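Local structure of SusD superfamily protein (Bacteroides thetaiotaomicron, 3MCX) at residues 259-264 with 348-353. The protein is of unknown function but belongs to the SusD family, whose members typically bind glycans at the bacterial outer membrane, and it binds zinc. Residues are numbered along the deposited sequence; the frame is centred on the assembly and turned at random.
Sequences ELYITL and TNNICI
Leu260 and Ile351 form a hydrogen-bonded pair of a small antiparallel two-stranded sheet, made of strands 256-260 and 351-355 in this largely helical SusD-family fold. Leu260 N donates to Ile351 O at 2.8 Å, and Ile351 N donates back to Leu260 O at 3.1 Å. Past this pair the strand pairing stops, and the side chain of Asn350 takes over. Asn350 CB lies 3.2 Å from Glu259 OE2 and also touches Leu260 O. CG lies near the same two oxygens. It sits beside the backbone N of its own residue (chi1 -82°), which lays the amide between Glu259 and Ile262. Asn350 OD1 then accepts from Ile262 N at 2.9 Å, with the donor above the carbonyl plane. Asn350 ND2 donates to Glu259 OE2 at 2.8 Å, close to the amide plane and onto the anti lone pair. The carboxylate is turned 69° from the amide. With an alanine here, Ile262 N would probably be left without this acceptor, and Glu259 OE2 would lose one of its two donors. The Glu259 side chain is extended; Phe252 N also hydrogen-bonds to Glu259 OE2, and Ser256 OG to OE1. On the face with Leu260 and Ile351 the contact is apolar, and helix 21-36 packs there through Tyr32 and Ser36. Ile262 CG1 touches Ile351 CG1, while Leu260 CD1 meets Ile353 CD1 at 3.9 Å. At the far end, Thr348 CG2 rests 3.8 Å from Leu264 CG.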
loop_
_atom_site.group_PDB
_atom_site.type_symbol
_atom_site.label_atom_id
_atom_site.label_comp_id
_atom_site.label_asym_id
_atom_site.label_seq_id
_atom_site.Cartn_x
_atom_site.Cartn_y
_atom_site.Cartn_z
ATOM N N GLU A 259 -11.523 1.975 -1.732
ATOM C CA GLU A 259 -10.956 3.178 -2.332
ATOM C C GLU A 259 -11.519 4.387 -1.593
ATOM O O GLU A 259 -12.727 4.492 -1.403
ATOM C CB GLU A 259 -11.324 3.195 -3.813
ATOM C CG GLU A 259 -11.008 4.459 -4.579
ATOM C CD GLU A 259 -11.421 4.283 -6.043
ATOM O OE1 GLU A 259 -11.174 3.182 -6.599
ATOM O OE2 GLU A 259 -12.025 5.187 -6.641
ATOM N N LEU A 260 -10.630 5.289 -1.182
ATOM C CA LEU A 260 -11.025 6.490 -0.443
ATOM C C LEU A 260 -11.386 7.589 -1.422
ATOM O O LEU A 260 -10.668 7.854 -2.375
ATOM C CB LEU A 260 -9.915 6.939 0.503
ATOM C CG LEU A 260 -9.548 5.908 1.563
ATOM C CD1 LEU A 260 -8.191 6.250 2.172
ATOM C CD2 LEU A 260 -10.655 5.827 2.628
ATOM N N TYR A 261 -12.521 8.232 -1.166
ATOM C CA TYR A 261 -13.073 9.271 -2.035
ATOM C C TYR A 261 -12.395 10.600 -1.750
ATOM O O TYR A 261 -12.334 11.046 -0.577
ATOM C CB TYR A 261 -14.564 9.387 -1.781
ATOM C CG TYR A 261 -15.291 10.386 -2.637
ATOM C CD1 TYR A 261 -15.273 10.292 -4.014
ATOM C CD2 TYR A 261 -16.015 11.447 -2.066
ATOM C CE1 TYR A 261 -15.948 11.211 -4.793
ATOM C CE2 TYR A 261 -16.708 12.363 -2.843
ATOM C CZ TYR A 261 -16.674 12.240 -4.208
ATOM O OH TYR A 261 -17.368 13.154 -4.984
ATOM N N ILE A 262 -11.929 11.243 -2.823
ATOM C CA ILE A 262 -11.244 12.522 -2.791
ATOM C C ILE A 262 -11.927 13.494 -3.727
ATOM O O ILE A 262 -12.289 13.162 -4.865
ATOM C CB ILE A 262 -9.778 12.364 -3.274
ATOM C CG1 ILE A 262 -8.986 11.383 -2.389
ATOM C CG2 ILE A 262 -9.066 13.728 -3.442
ATOM C CD1 ILE A 262 -8.774 11.863 -0.960
ATOM N N THR A 263 -12.127 14.716 -3.250
ATOM C CA THR A 263 -12.392 15.858 -4.120
ATOM C C THR A 263 -11.589 17.058 -3.611
ATOM O O THR A 263 -10.926 16.982 -2.570
ATOM C CB THR A 263 -13.880 16.253 -4.173
ATOM O OG1 THR A 263 -14.234 16.849 -2.926
ATOM C CG2 THR A 263 -14.777 15.016 -4.468
ATOM N N LEU A 264 -11.640 18.174 -4.352
ATOM C CA LEU A 264 -10.948 19.386 -3.891
ATOM C C LEU A 264 -11.591 20.025 -2.638
ATOM O O LEU A 264 -10.989 20.919 -2.022
ATOM C CB LEU A 264 -10.850 20.414 -5.024
ATOM C CG LEU A 264 -9.885 20.056 -6.161
ATOM C CD1 LEU A 264 -9.768 21.217 -7.149
ATOM C CD2 LEU A 264 -8.487 19.631 -5.657
ATOM N N THR A 348 -7.299 15.426 -7.453
ATOM C CA THR A 348 -8.648 14.888 -7.359
ATOM C C THR A 348 -8.758 13.366 -7.443
ATOM O O THR A 348 -9.867 12.833 -7.313
ATOM C CB THR A 348 -9.567 15.485 -8.458
ATOM O OG1 THR A 348 -9.140 15.003 -9.754
ATOM C CG2 THR A 348 -9.578 17.019 -8.384
ATOM N N ASN A 349 -7.655 12.676 -7.709
ATOM C CA ASN A 349 -7.658 11.231 -7.855
ATOM C C ASN A 349 -8.072 10.592 -6.541
ATOM O O ASN A 349 -7.550 10.931 -5.459
ATOM C CB ASN A 349 -6.280 10.705 -8.288
ATOM C CG ASN A 349 -6.357 9.515 -9.228
ATOM O OD1 ASN A 349 -6.185 9.687 -10.440
ATOM N ND2 ASN A 349 -6.640 8.305 -8.689
ATOM N N ASN A 350 -8.968 9.620 -6.625
ATOM C CA ASN A 350 -9.251 8.773 -5.466
ATOM C C ASN A 350 -8.023 7.941 -5.089
ATOM O O ASN A 350 -7.056 7.829 -5.853
ATOM C CB ASN A 350 -10.426 7.847 -5.742
ATOM C CG ASN A 350 -11.766 8.508 -5.540
ATOM O OD1 ASN A 350 -11.878 9.723 -5.287
ATOM N ND2 ASN A 350 -12.830 7.713 -5.727
ATOM N N ILE A 351 -8.064 7.347 -3.908
ATOM C CA ILE A 351 -6.988 6.516 -3.395
ATOM C C ILE A 351 -7.473 5.065 -3.307
ATOM O O ILE A 351 -8.147 4.663 -2.335
ATOM C CB ILE A 351 -6.504 6.961 -1.994
ATOM C CG1 ILE A 351 -6.270 8.488 -1.917
ATOM C CG2 ILE A 351 -5.226 6.216 -1.689
ATOM C CD1 ILE A 351 -5.736 8.927 -0.525
ATOM N N CYS A 352 -7.107 4.255 -4.296
ATOM C CA CYS A 352 -7.467 2.854 -4.261
ATOM C C CYS A 352 -6.505 2.139 -3.327
ATOM O O CYS A 352 -5.264 2.206 -3.498
ATOM C CB CYS A 352 -7.384 2.265 -5.663
ATOM S SG CYS A 352 -7.827 0.509 -5.682
ATOM N N ILE A 353 -7.062 1.547 -2.270
ATOM C CA ILE A 353 -6.291 0.857 -1.253
ATOM C C ILE A 353 -5.998 -0.588 -1.640
ATOM O O ILE A 353 -4.891 -1.066 -1.428
ATOM C CB ILE A 353 -7.022 0.929 0.114
ATOM C CG1 ILE A 353 -7.337 2.365 0.516
ATOM C CG2 ILE A 353 -6.210 0.177 1.227
ATOM C CD1 ILE A 353 -6.131 3.284 0.661
#